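Local coordinates for protein acetyltransferase, GNAT family (Enterococcus faecalis, PDB 1U6M) that probably transfers an acyl group, most likely acetyl from acetyl-CoA, to a substrate that has not been identified, at residues Leu18-Leu23 with Val34-Met39; Leu43-Ala48 with Arg88-Lys93; Thr51-Tyr56 with Val73-Glu78; Asp116-Asp121 with Lys132-Leu137; Leu151-Asp156 with Lys162-Lys167. All coordinates share one frame; numbering follows the deposited sequence.

In the fold
The five contacts run along a GNAT fold, with helices on both faces of its central sheet. Interactions 1 and 2 share helix 36-47 and join through leucines: Leu23 CD1 lies 4.1 Å from Leu43 CD1. Interaction 3 meets interaction 2 in a probable hydrogen bond of 3.0 Å between Tyr56 N and Thr47 O, and interaction 4 where Arg53 NH1 forms a 2.7 Å salt bridge with Asp116 OD1. Interactions 4 and 5 belong to the half that holds acetyl-CoA in GNAT relatives; a bound sulfate, probably from the crystallisation liquor, lies near each, and Asp135 OD1 and Lys167 NZ form a 2.8 Å salt bridge. Interactions 2 and 5 stand about 32 Å apart, centre to centre.

Interaction 1. Residues Leu18-Leu23 with Val34-Met39; sequences LVLVIL and VSEEQM
The Glu36 carboxylate is the flat group that meets the other helix: methyl CD1 of Leu20 stands above its plane, nearer one oxygen. Leu20 CD1 is 3.5 Å from Glu36 OE2 and 3.9 Å from Glu36 CD. The other flat group, the Gln38 amide, bends back within its own segment, and its OE1 takes the N-H of Ser35 at 3.0 Å, with the donor tilted 25° from the carbonyl plane. Ser35 OG in return accepts from Gln38 N at 3.2 Å, so Ser35 is the N-cap and the pair forms a capping box at the start of helix 36-47. That helix and helix 12-25 are the two that precede strand 59-64 in this GNAT fold, and here they lean together. With CG anti to its carbonyl carbon (chi1 -63°) and an extended chain beyond, Glu36 crosses Leu20 at about a right angle; its OE1 forms a salt bridge with Lys24, one residue past the 18-23 segment. Deeper in, Leu23 CD1 reaches Met39 CG at 4.4 Å, a looser apolar touch. Leu43 and Phe103 also pack on Leu23, while Ile30 covers part of Met39.

Interaction 2. Residues Leu43-Ala48 with Arg88-Lys93; sequences LAEATA and REVFKK
Val90 fills the close part of this contact, laying CG2 against the backbone and side chain of helix 36-47. That methyl is 3.9 Å from Ala46 CA and 4.0 Å from Ala46 CB, and it also meets the aliphatic stretch of Glu45, with Glu45 CG 3.9 Å from Val90 CG2. The other methyl, Val90 CG1, faces the Glu45 carboxyl carbon CD at 4.0 Å. Glu45 can run past the valine in the opposite direction because its CG is anti to the backbone N (chi1 -175°) and the chain stays extended. The axes of the two helical segments approach to 9.3 Å, with an angle of 125° between their N-to-C directions. Helix 85-93 lies in the connection between strands 67-76 and 112-120, which are neighbours in the sheet, so this contact seats that connecting helix on the second helix of the GNAT fold. Leu42 and Tyr52 continue the apolar side, touching Val90 and Ala46 respectively. Toward solvent the fit is looser and polar. Lys93 NZ stays 4.4 Å from Glu45 OE1, too far for a salt bridge, and a water bridges them, accepting from Lys93 NZ and donating to Glu45 OE1. The second carboxylate oxygen, OE2, is hydrogen-bonded to His94 NE2.

Interaction 3. Residues Thr51-Tyr56 with Val73-Glu78; sequences TYRYGY and VGYPAE
Arg53 runs out with CG anti to its backbone N (chi1 -173°) and then bends at chi3 (-70°), while Tyr75 holds its CG between the backbone N and the carbonyl carbon (chi1 36°); together these turns bring the guanidinium to the phenol end. The two planes stand 89° apart, and Arg53 NH1 lies 3.4 Å from Tyr75 OH at an angle too poor for a hydrogen bond. A type I turn from Tyr52 to Gly55 presents Arg53 and Tyr54 to strand 67-76. There Val73 CG1 presses on Arg53 O at 3.1 Å, a tight contact, and on Tyr54 CD1 at 3.8 Å. Arg53 CG lies over the centre of the Tyr54 ring, 3.9 Å above its plane. What draws NH1 and the phenol together is a common partner, Asp116 OD1 on the next strand, met by NH1 in a salt bridge and by the Tyr75 hydroxyl in a hydrogen bond. With NE paired to Asp84, two carboxylates would balance the buried guanidinium and probably hold its rotation.

Interaction 4. Residues Asp116-Asp121 with Lys132-Leu137; sequences DTISVD and KLLDAL
Ile118 meets Leu133 and Leu134 in the strand-loop-helix unit of the GNAT fold, strand 112-120 followed by helix 129-135, whose connecting loop cradles the acetyl-CoA pyrophosphate in relatives; it also meets Leu137, which begins helix 137-142. A bound sulfate, probably from the crystallisation liquor, lies about 5 Å from the Ile118 side chain, and such ions often mark pockets. Ile118 carries the strand's share of the contact by spreading its two arms. A chi1 of -73° swings CG1 alongside the backbone N and sends CD1 to the helix, where it rests 3.8 Å from Leu134 CB, the side chains crossing at about a right angle. Leu134 CD1 is a little farther from the same methyl, at 4.2 Å. Ile118 CD1 also touches Leu137 CD1 at 4.4 Å, and the shorter arm, Ile118 CG2, reaches Leu133 CD1 at the same distance. The join is thus wholly apolar, one branched residue set among three leucines. Just before it, Asp116 and Thr117 both face Val73 in a classic beta bulge. Thr117 and Ser119 turn to Ile22 of helix 12-25, so helices cover both faces of the strand here. On the leucine side, Ala72 of strand 67-76 touches Ile118 and Leu137, and Tyr62 of strand 59-64 packs on Leu133.

Interaction 5. Residues Leu151-Asp156 with Lys162-Lys167; sequences LNVDFD and KLYASK
Tyr164 lays its ring against Leu151 and Val153, closing helix 158-165 onto strand 148-154 in the next strand-helix pair of the GNAT fold, in the half that holds acetyl-CoA in relatives. From CB, which points toward the strand, a chi1 of -51° carries the ring out over Leu151. CG comes within 3.8 Å of Leu151 CD2, a methyl that sits almost centrally over one face: it is 3.7 Å from the centroid of the Tyr164 ring and 8° off the ring normal, a clear CH-pi contact. Farther round, Tyr164 CD1 meets Leu151 CD1 at 3.6 Å, and CE1 is 3.5 Å from Val153 CG1, the valine lying at the ring edge. The CD2 side turns to Leu134 of helix 129-135. Toward the tip, Tyr164 CE2 and CZ remain near Leu151 CD2, at 4.1 and 4.2 Å. A sulfate, probably from the crystallisation liquor, lies about 3 Å from the tyrosine side chain and may mark an anion pocket. Past the valine, the strand ends in an Asx turn made by Asp154 OD1 and Asp156 N. Two residues on from Tyr164, Ser166 OG donates to Leu163 O at 2.8 Å.

Interaction 1. Residues Leu18-Leu23 with Val34-Met39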
# COMPACT_ATOMS: atom_id res chain seq x y z
N LEU A 18 0.28 -7.47 7.78
CA LEU A 18 -0.78 -6.79 7.09
C LEU A 18 -0.68 -7.02 5.58
O LEU A 18 -1.69 -7.27 4.92
CB LEU A 18 -0.77 -5.29 7.47
CG LEU A 18 -1.20 -4.95 8.89
CD1 LEU A 18 -0.91 -3.48 9.20
CD2 LEU A 18 -2.70 -5.30 9.09
N VAL A 19 0.54 -6.91 5.03
CA VAL A 19 0.81 -7.20 3.60
C VAL A 19 0.49 -8.66 3.21
O VAL A 19 -0.11 -8.90 2.17
CB VAL A 19 2.29 -6.83 3.18
CG1 VAL A 19 2.55 -7.21 1.76
CG2 VAL A 19 2.49 -5.35 3.31
N LEU A 20 0.87 -9.63 4.03
CA LEU A 20 0.45 -11.01 3.79
C LEU A 20 -1.00 -11.11 3.44
O LEU A 20 -1.37 -11.95 2.61
CB LEU A 20 0.69 -11.88 5.01
CG LEU A 20 1.15 -13.33 4.82
CD1 LEU A 20 0.71 -14.17 6.02
CD2 LEU A 20 0.71 -13.96 3.55
N VAL A 21 -1.86 -10.31 4.09
CA VAL A 21 -3.31 -10.41 3.84
C VAL A 21 -3.63 -10.10 2.38
O VAL A 21 -4.34 -10.86 1.72
CB VAL A 21 -4.20 -9.53 4.80
CG1 VAL A 21 -5.64 -9.52 4.36
CG2 VAL A 21 -4.12 -10.04 6.20
N ILE A 22 -3.11 -8.97 1.90
CA ILE A 22 -3.14 -8.55 0.49
C ILE A 22 -2.64 -9.63 -0.50
O ILE A 22 -3.31 -9.85 -1.52
CB ILE A 22 -2.29 -7.26 0.31
CG1 ILE A 22 -2.93 -6.10 1.09
CG2 ILE A 22 -2.14 -6.86 -1.17
CD1 ILE A 22 -2.01 -5.01 1.37
N LEU A 23 -1.48 -10.25 -0.23
CA LEU A 23 -0.90 -11.29 -1.09
C LEU A 23 -1.82 -12.47 -0.86
O LEU A 23 -2.36 -12.61 0.22
CB LEU A 23 0.55 -11.64 -0.69
CG LEU A 23 1.60 -10.52 -0.57
CD1 LEU A 23 2.93 -11.10 -0.38
CD2 LEU A 23 1.61 -9.56 -1.77
N VAL A 34 6.12 -21.39 -0.15
CA VAL A 34 6.82 -20.82 1.00
C VAL A 34 5.76 -20.79 2.12
O VAL A 34 4.58 -20.47 1.87
CB VAL A 34 7.47 -19.40 0.60
CG1 VAL A 34 7.82 -18.55 1.77
CG2 VAL A 34 8.73 -19.56 -0.26
N SER A 35 6.15 -21.17 3.34
CA SER A 35 5.21 -21.11 4.50
C SER A 35 4.89 -19.64 4.84
O SER A 35 5.70 -18.76 4.55
CB SER A 35 5.84 -21.74 5.72
OG SER A 35 6.89 -20.91 6.22
N GLU A 36 3.73 -19.40 5.46
CA GLU A 36 3.37 -18.05 5.96
C GLU A 36 4.45 -17.39 6.81
O GLU A 36 4.79 -16.22 6.58
CB GLU A 36 2.04 -18.06 6.69
CG GLU A 36 0.91 -18.46 5.76
CD GLU A 36 -0.42 -17.88 6.17
OE1 GLU A 36 -1.40 -18.04 5.38
OE2 GLU A 36 -0.47 -17.25 7.27
N GLU A 37 5.01 -18.14 7.76
CA GLU A 37 6.03 -17.62 8.64
C GLU A 37 7.19 -17.09 7.84
O GLU A 37 7.72 -16.04 8.19
CB GLU A 37 6.52 -18.68 9.65
CG GLU A 37 7.56 -18.10 10.61
CD GLU A 37 8.26 -19.11 11.54
OE1 GLU A 37 9.15 -18.66 12.32
OE2 GLU A 37 7.92 -20.34 11.50
N GLN A 38 7.59 -17.82 6.79
CA GLN A 38 8.77 -17.45 5.96
C GLN A 38 8.42 -16.26 5.10
O GLN A 38 9.26 -15.41 4.91
CB GLN A 38 9.32 -18.58 5.05
CG GLN A 38 9.61 -19.92 5.74
CD GLN A 38 9.89 -21.10 4.77
OE1 GLN A 38 9.14 -21.38 3.77
NE2 GLN A 38 10.95 -21.83 5.09
N MET A 39 7.21 -16.23 4.55
CA MET A 39 6.76 -15.07 3.80
C MET A 39 6.79 -13.78 4.66
O MET A 39 7.24 -12.75 4.19
CB MET A 39 5.42 -15.27 3.06
CG MET A 39 5.15 -14.15 1.96
SD MET A 39 6.22 -14.12 0.43
CE MET A 39 5.72 -15.70 -0.06

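Interaction 2. Residues Leu43-Ala48 with Arg88-Lys93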
# COMPACT_ATOMS: atom_id res chain seq x y z
N LEU A 43 9.06 -10.46 3.63
CA LEU A 43 8.41 -9.16 3.64
C LEU A 43 9.04 -8.21 4.64
O LEU A 43 9.40 -7.08 4.25
CB LEU A 43 6.90 -9.33 3.93
CG LEU A 43 6.14 -10.04 2.81
CD1 LEU A 43 4.68 -10.50 3.24
CD2 LEU A 43 6.12 -9.14 1.50
N ALA A 44 9.22 -8.65 5.90
CA ALA A 44 9.79 -7.76 6.99
C ALA A 44 11.14 -7.30 6.65
O ALA A 44 11.48 -6.11 6.82
CB ALA A 44 9.81 -8.43 8.33
N GLU A 45 11.95 -8.22 6.15
CA GLU A 45 13.27 -7.83 5.68
C GLU A 45 13.20 -6.81 4.53
O GLU A 45 13.98 -5.89 4.51
CB GLU A 45 14.09 -9.08 5.30
CG GLU A 45 15.54 -8.78 4.91
CD GLU A 45 16.37 -10.04 4.58
OE1 GLU A 45 17.45 -9.86 3.93
OE2 GLU A 45 15.93 -11.19 4.97
N ALA A 46 12.26 -6.94 3.59
CA ALA A 46 12.21 -5.98 2.44
C ALA A 46 11.77 -4.51 2.89
O ALA A 46 12.16 -3.49 2.33
CB ALA A 46 11.29 -6.53 1.31
N THR A 47 10.91 -4.49 3.90
CA THR A 47 10.47 -3.31 4.68
C THR A 47 11.59 -2.33 5.10
O THR A 47 11.36 -1.11 5.21
CB THR A 47 9.70 -3.91 5.87
OG1 THR A 47 8.30 -3.86 5.59
CG2 THR A 47 10.04 -3.35 7.13
N ALA A 48 12.79 -2.87 5.31
CA ALA A 48 13.94 -2.09 5.74
C ALA A 48 14.55 -1.31 4.60
O ALA A 48 15.25 -0.36 4.85
CB ALA A 48 14.99 -2.98 6.44
N ARG A 88 12.69 -8.70 -4.52
CA ARG A 88 13.48 -9.60 -5.40
C ARG A 88 14.93 -9.83 -4.90
O ARG A 88 15.42 -10.94 -4.94
CB ARG A 88 13.48 -9.06 -6.82
CG ARG A 88 12.02 -8.86 -7.35
CD ARG A 88 11.94 -8.78 -8.85
NE ARG A 88 10.60 -8.47 -9.29
CZ ARG A 88 9.63 -9.37 -9.39
NH1 ARG A 88 9.87 -10.63 -9.10
NH2 ARG A 88 8.42 -8.99 -9.79
N GLU A 89 15.56 -8.79 -4.38
CA GLU A 89 16.86 -8.84 -3.76
C GLU A 89 16.88 -9.72 -2.52
O GLU A 89 17.81 -10.50 -2.34
CB GLU A 89 17.32 -7.44 -3.35
CG GLU A 89 17.87 -6.55 -4.46
CD GLU A 89 18.42 -5.21 -3.88
OE1 GLU A 89 19.38 -5.27 -2.99
OE2 GLU A 89 17.85 -4.12 -4.30
N VAL A 90 15.89 -9.55 -1.65
CA VAL A 90 15.69 -10.36 -0.46
C VAL A 90 15.46 -11.83 -0.85
O VAL A 90 16.08 -12.70 -0.24
CB VAL A 90 14.50 -9.80 0.43
CG1 VAL A 90 13.99 -10.80 1.41
CG2 VAL A 90 14.85 -8.44 1.04
N PHE A 91 14.56 -12.11 -1.79
CA PHE A 91 14.46 -13.48 -2.39
C PHE A 91 15.80 -14.08 -2.87
O PHE A 91 16.14 -15.19 -2.49
CB PHE A 91 13.47 -13.52 -3.57
CG PHE A 91 12.05 -13.72 -3.15
CD1 PHE A 91 11.48 -12.90 -2.17
CD2 PHE A 91 11.30 -14.74 -3.69
CE1 PHE A 91 10.17 -13.09 -1.74
CE2 PHE A 91 9.98 -14.95 -3.27
CZ PHE A 91 9.41 -14.09 -2.29
N LYS A 92 16.56 -13.36 -3.67
CA LYS A 92 17.88 -13.86 -4.11
C LYS A 92 18.86 -14.20 -2.96
O LYS A 92 19.45 -15.26 -2.93
CB LYS A 92 18.49 -12.88 -5.09
CG LYS A 92 19.94 -13.15 -5.45
CD LYS A 92 20.15 -12.85 -6.92
CE LYS A 92 21.62 -12.55 -7.23
NZ LYS A 92 21.63 -11.95 -8.60
N LYS A 93 19.01 -13.29 -2.00
CA LYS A 93 19.69 -13.54 -0.74
C LYS A 93 19.30 -14.84 -0.02
O LYS A 93 20.16 -15.46 0.61
CB LYS A 93 19.44 -12.37 0.22
CG LYS A 93 20.29 -11.20 -0.07
CD LYS A 93 20.30 -10.31 1.13
CE LYS A 93 20.97 -9.02 0.75
NZ LYS A 93 20.89 -8.05 1.87
O HOH W 1 18.47 -7.66 3.29

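Interaction 3. Residues Thr51-Tyr56 with Val73-Glu78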
# COMPACT_ATOMS: atom_id res chain seq x y z
N THR A 51 13.33 2.33 -0.58
CA THR A 51 12.61 2.33 -1.86
C THR A 51 11.57 1.21 -2.02
O THR A 51 10.79 1.21 -2.99
CB THR A 51 13.56 2.26 -3.09
OG1 THR A 51 14.15 0.98 -3.18
CG2 THR A 51 14.72 3.30 -3.03
N TYR A 52 11.52 0.25 -1.10
CA TYR A 52 10.54 -0.83 -1.24
C TYR A 52 9.08 -0.30 -1.20
O TYR A 52 8.78 0.65 -0.46
CB TYR A 52 10.78 -1.91 -0.17
CG TYR A 52 9.83 -3.07 -0.29
CD1 TYR A 52 9.67 -3.74 -1.53
CD2 TYR A 52 9.10 -3.55 0.83
CE1 TYR A 52 8.77 -4.78 -1.68
CE2 TYR A 52 8.18 -4.63 0.68
CZ TYR A 52 8.05 -5.23 -0.59
OH TYR A 52 7.17 -6.29 -0.78
N ARG A 53 8.21 -0.91 -2.01
CA ARG A 53 6.77 -0.69 -1.99
C ARG A 53 6.21 -0.47 -0.56
O ARG A 53 5.50 0.50 -0.29
CB ARG A 53 6.06 -1.85 -2.64
CG ARG A 53 4.55 -1.61 -2.80
CD ARG A 53 3.89 -2.87 -3.41
NE ARG A 53 4.28 -3.06 -4.82
CZ ARG A 53 3.58 -2.57 -5.85
NH1 ARG A 53 2.46 -1.88 -5.66
NH2 ARG A 53 3.99 -2.76 -7.09
N TYR A 54 6.58 -1.36 0.35
CA TYR A 54 6.17 -1.30 1.72
C TYR A 54 7.32 -0.98 2.61
O TYR A 54 7.34 -1.46 3.73
CB TYR A 54 5.54 -2.66 2.15
CG TYR A 54 4.38 -3.05 1.26
CD1 TYR A 54 3.20 -2.29 1.23
CD2 TYR A 54 4.43 -4.17 0.45
CE1 TYR A 54 2.10 -2.65 0.39
CE2 TYR A 54 3.33 -4.51 -0.40
CZ TYR A 54 2.20 -3.74 -0.40
OH TYR A 54 1.14 -4.08 -1.21
N GLY A 55 8.29 -0.21 2.12
CA GLY A 55 9.37 0.28 2.96
C GLY A 55 8.77 1.13 4.06
O GLY A 55 7.81 1.85 3.80
N TYR A 56 9.31 1.06 5.29
CA TYR A 56 8.76 1.92 6.37
C TYR A 56 8.68 3.40 6.00
O TYR A 56 7.76 4.07 6.36
CB TYR A 56 9.41 1.69 7.73
CG TYR A 56 10.81 2.22 7.83
CD1 TYR A 56 11.06 3.52 8.21
CD2 TYR A 56 11.90 1.38 7.58
CE1 TYR A 56 12.35 4.01 8.31
CE2 TYR A 56 13.21 1.85 7.65
CZ TYR A 56 13.43 3.17 8.02
OH TYR A 56 14.73 3.66 8.09
N VAL A 73 -0.13 3.30 2.74
CA VAL A 73 1.09 3.11 1.93
C VAL A 73 0.94 3.76 0.54
O VAL A 73 -0.09 3.56 -0.13
CB VAL A 73 1.38 1.60 1.64
CG1 VAL A 73 2.81 1.47 0.96
CG2 VAL A 73 1.27 0.80 2.92
N GLY A 74 1.95 4.53 0.12
CA GLY A 74 1.91 5.21 -1.15
C GLY A 74 3.27 5.80 -1.53
O GLY A 74 4.22 5.77 -0.71
N TYR A 75 3.36 6.38 -2.74
CA TYR A 75 4.65 6.77 -3.29
C TYR A 75 4.39 7.73 -4.44
O TYR A 75 3.29 7.65 -5.08
CB TYR A 75 5.49 5.53 -3.78
CG TYR A 75 4.64 4.43 -4.40
CD1 TYR A 75 4.21 4.51 -5.74
CD2 TYR A 75 4.24 3.31 -3.64
CE1 TYR A 75 3.34 3.51 -6.30
CE2 TYR A 75 3.39 2.31 -4.19
CZ TYR A 75 2.96 2.42 -5.50
OH TYR A 75 2.12 1.45 -6.04
N PRO A 76 5.38 8.61 -4.75
CA PRO A 76 5.34 9.35 -6.07
C PRO A 76 5.13 8.40 -7.21
O PRO A 76 5.74 7.37 -7.21
CB PRO A 76 6.71 10.00 -6.17
CG PRO A 76 7.12 10.21 -4.61
CD PRO A 76 6.53 8.98 -3.89
N ALA A 77 4.27 8.71 -8.17
CA ALA A 77 4.04 7.87 -9.38
C ALA A 77 5.32 7.45 -10.13
O ALA A 77 5.37 6.36 -10.72
CB ALA A 77 3.12 8.57 -10.32
N GLU A 78 6.32 8.32 -10.18
CA GLU A 78 7.58 7.97 -10.89
C GLU A 78 8.36 6.82 -10.22
O GLU A 78 9.26 6.30 -10.85
CB GLU A 78 8.48 9.20 -11.09
CG GLU A 78 8.97 9.86 -9.80
CD GLU A 78 7.98 10.86 -9.19
OE1 GLU A 78 8.44 11.62 -8.30
OE2 GLU A 78 6.77 10.89 -9.56

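Interaction 4. Residues Asp116-Asp121 with Lys132-Leu137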
# COMPACT_ATOMS: atom_id res chain seq x y z
N ASP A 116 -1.26 3.40 -2.66
CA ASP A 116 -1.18 1.98 -2.95
C ASP A 116 -2.19 1.17 -2.10
O ASP A 116 -2.96 0.40 -2.60
CB ASP A 116 0.24 1.52 -2.64
CG ASP A 116 0.50 0.10 -3.08
OD1 ASP A 116 1.39 -0.12 -3.92
OD2 ASP A 116 -0.18 -0.81 -2.61
N THR A 117 -2.14 1.36 -0.77
CA THR A 117 -3.02 0.64 0.07
C THR A 117 -3.32 1.29 1.42
O THR A 117 -2.47 1.91 2.03
CB THR A 117 -2.60 -0.86 0.23
OG1 THR A 117 -3.75 -1.53 0.79
CG2 THR A 117 -1.57 -1.08 1.27
N ILE A 118 -4.57 1.13 1.87
CA ILE A 118 -4.89 1.38 3.29
C ILE A 118 -5.34 0.05 3.87
O ILE A 118 -6.27 -0.56 3.35
CB ILE A 118 -6.01 2.49 3.49
CG1 ILE A 118 -5.43 3.89 3.19
CG2 ILE A 118 -6.59 2.38 4.90
CD1 ILE A 118 -6.43 4.92 2.92
N SER A 119 -4.64 -0.42 4.89
CA SER A 119 -4.88 -1.73 5.48
C SER A 119 -5.12 -1.60 6.95
O SER A 119 -4.30 -1.04 7.63
CB SER A 119 -3.67 -2.63 5.36
OG SER A 119 -3.66 -3.09 4.04
N VAL A 120 -6.22 -2.18 7.42
CA VAL A 120 -6.55 -2.17 8.84
C VAL A 120 -6.48 -3.59 9.34
O VAL A 120 -7.11 -4.48 8.74
CB VAL A 120 -8.01 -1.66 9.07
CG1 VAL A 120 -8.31 -1.59 10.59
CG2 VAL A 120 -8.13 -0.30 8.40
N ASP A 121 -5.72 -3.79 10.42
CA ASP A 121 -5.75 -5.05 11.18
C ASP A 121 -7.20 -5.54 11.43
O ASP A 121 -8.07 -4.76 11.83
CB ASP A 121 -4.99 -4.87 12.47
CG ASP A 121 -4.71 -6.18 13.17
OD1 ASP A 121 -5.66 -6.96 13.42
OD2 ASP A 121 -3.53 -6.44 13.48
N LYS A 132 -9.67 7.60 8.83
CA LYS A 132 -8.70 8.55 9.44
C LYS A 132 -7.30 8.57 8.83
O LYS A 132 -6.67 9.60 8.82
CB LYS A 132 -8.47 8.24 10.91
CG LYS A 132 -9.64 8.40 11.75
CD LYS A 132 -9.18 8.09 13.16
CE LYS A 132 -8.57 9.33 13.79
NZ LYS A 132 -9.05 9.38 15.23
N LEU A 133 -6.80 7.42 8.41
CA LEU A 133 -5.54 7.34 7.71
C LEU A 133 -5.62 8.14 6.40
O LEU A 133 -4.71 8.88 6.06
CB LEU A 133 -5.14 5.85 7.48
CG LEU A 133 -4.44 5.17 8.67
CD1 LEU A 133 -4.35 3.71 8.41
CD2 LEU A 133 -3.05 5.77 8.85
N LEU A 134 -6.73 8.00 5.71
CA LEU A 134 -7.00 8.68 4.47
C LEU A 134 -7.05 10.22 4.67
O LEU A 134 -6.49 10.98 3.85
CB LEU A 134 -8.28 8.09 3.92
CG LEU A 134 -8.95 8.56 2.66
CD1 LEU A 134 -8.01 8.50 1.44
CD2 LEU A 134 -10.18 7.67 2.47
N ASP A 135 -7.67 10.68 5.77
CA ASP A 135 -7.65 12.11 6.11
C ASP A 135 -6.24 12.72 6.26
O ASP A 135 -6.08 13.93 6.14
CB ASP A 135 -8.43 12.40 7.43
CG ASP A 135 -9.94 12.26 7.28
OD1 ASP A 135 -10.46 12.19 6.14
OD2 ASP A 135 -10.62 12.21 8.33
N ALA A 136 -5.26 11.90 6.62
CA ALA A 136 -3.90 12.32 6.96
C ALA A 136 -3.03 12.38 5.74
O ALA A 136 -1.91 12.84 5.80
CB ALA A 136 -3.25 11.31 7.95
N LEU A 137 -3.54 11.89 4.63
CA LEU A 137 -2.71 11.71 3.45
C LEU A 137 -2.40 12.96 2.61
O LEU A 137 -1.36 12.96 1.96
CB LEU A 137 -3.30 10.60 2.56
CG LEU A 137 -3.03 9.15 3.06
CD1 LEU A 137 -3.60 8.14 2.11
CD2 LEU A 137 -1.49 8.87 3.36

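Interaction 5. Residues Leu151-Asp156 with Lys162-Lys167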
# COMPACT_ATOMS: atom_id res chain seq x y z
N LEU A 151 -5.60 7.40 -6.66
CA LEU A 151 -5.93 6.05 -6.18
C LEU A 151 -6.73 5.30 -7.24
O LEU A 151 -7.28 5.93 -8.18
CB LEU A 151 -6.68 6.06 -4.81
CG LEU A 151 -8.05 6.75 -4.59
CD1 LEU A 151 -9.17 5.96 -5.25
CD2 LEU A 151 -8.34 6.96 -3.15
N ASN A 152 -6.80 3.98 -7.12
CA ASN A 152 -7.68 3.21 -7.99
C ASN A 152 -8.72 2.55 -7.09
O ASN A 152 -8.34 2.03 -6.02
CB ASN A 152 -6.94 2.10 -8.73
CG ASN A 152 -5.94 2.62 -9.73
OD1 ASN A 152 -6.26 3.39 -10.59
ND2 ASN A 152 -4.70 2.24 -9.57
N VAL A 153 -9.99 2.58 -7.51
CA VAL A 153 -11.08 1.84 -6.84
C VAL A 153 -11.72 0.92 -7.86
O VAL A 153 -12.17 1.36 -8.91
CB VAL A 153 -12.34 2.70 -6.40
CG1 VAL A 153 -12.82 2.26 -5.08
CG2 VAL A 153 -12.11 4.12 -6.42
N ASP A 154 -11.84 -0.34 -7.48
CA ASP A 154 -12.56 -1.32 -8.27
C ASP A 154 -13.99 -0.87 -8.54
O ASP A 154 -14.69 -0.41 -7.60
CB ASP A 154 -12.54 -2.66 -7.54
CG ASP A 154 -12.67 -3.85 -8.48
OD1 ASP A 154 -13.65 -3.89 -9.31
OD2 ASP A 154 -11.77 -4.72 -8.40
N PHE A 155 -14.39 -0.96 -9.81
CA PHE A 155 -15.78 -0.75 -10.29
C PHE A 155 -16.86 -1.40 -9.43
O PHE A 155 -17.96 -0.90 -9.34
CB PHE A 155 -15.93 -1.31 -11.71
CG PHE A 155 -15.60 -0.34 -12.81
CD1 PHE A 155 -15.96 -0.63 -14.13
CD2 PHE A 155 -14.93 0.86 -12.54
CE1 PHE A 155 -15.65 0.26 -15.17
CE2 PHE A 155 -14.62 1.76 -13.57
CZ PHE A 155 -14.98 1.45 -14.89
N ASP A 156 -16.51 -2.53 -8.84
CA ASP A 156 -17.41 -3.29 -8.01
C ASP A 156 -17.26 -2.93 -6.52
O ASP A 156 -17.62 -3.69 -5.62
CB ASP A 156 -17.22 -4.78 -8.32
CG ASP A 156 -16.00 -5.40 -7.62
OD1 ASP A 156 -15.31 -4.73 -6.81
OD2 ASP A 156 -15.74 -6.61 -7.89
N LYS A 162 -17.73 5.99 -3.17
CA LYS A 162 -18.49 7.02 -2.44
C LYS A 162 -17.72 7.64 -1.27
O LYS A 162 -17.76 8.87 -1.04
CB LYS A 162 -19.80 6.45 -1.89
CG LYS A 162 -20.99 7.44 -1.84
CD LYS A 162 -20.68 8.75 -1.17
CE LYS A 162 -21.91 9.69 -1.06
NZ LYS A 162 -22.61 9.93 -2.37
N LEU A 163 -17.06 6.78 -0.51
CA LEU A 163 -16.18 7.22 0.57
C LEU A 163 -15.15 8.26 0.03
O LEU A 163 -15.01 9.36 0.57
CB LEU A 163 -15.45 5.99 1.19
CG LEU A 163 -14.91 6.06 2.63
CD1 LEU A 163 -13.72 5.12 2.86
CD2 LEU A 163 -14.57 7.46 3.11
N TYR A 164 -14.45 7.93 -1.07
CA TYR A 164 -13.40 8.82 -1.62
C TYR A 164 -13.98 10.09 -2.21
O TYR A 164 -13.42 11.21 -1.98
CB TYR A 164 -12.56 8.08 -2.67
CG TYR A 164 -12.02 6.76 -2.20
CD1 TYR A 164 -11.99 5.64 -3.05
CD2 TYR A 164 -11.52 6.61 -0.89
CE1 TYR A 164 -11.45 4.43 -2.63
CE2 TYR A 164 -10.97 5.36 -0.45
CZ TYR A 164 -10.95 4.30 -1.32
OH TYR A 164 -10.43 3.09 -0.90
N ALA A 165 -15.06 9.96 -2.97
CA ALA A 165 -15.85 11.12 -3.41
C ALA A 165 -16.10 12.18 -2.29
O ALA A 165 -15.93 13.38 -2.49
CB ALA A 165 -17.17 10.68 -4.03
N SER A 166 -16.50 11.69 -1.11
CA SER A 166 -16.93 12.54 -0.01
C SER A 166 -15.72 13.20 0.63
O SER A 166 -15.86 14.08 1.48
CB SER A 166 -17.68 11.68 1.02
OG SER A 166 -16.81 11.03 1.98
N LYS A 167 -14.53 12.74 0.27
CA LYS A 167 -13.29 13.22 0.86
C LYS A 167 -12.65 14.14 -0.15
O LYS A 167 -11.56 14.60 0.07
CB LYS A 167 -12.33 12.05 1.13
CG LYS A 167 -12.13 11.69 2.59
CD LYS A 167 -13.41 11.25 3.28
CE LYS A 167 -13.22 11.15 4.79
NZ LYS A 167 -12.10 10.18 5.08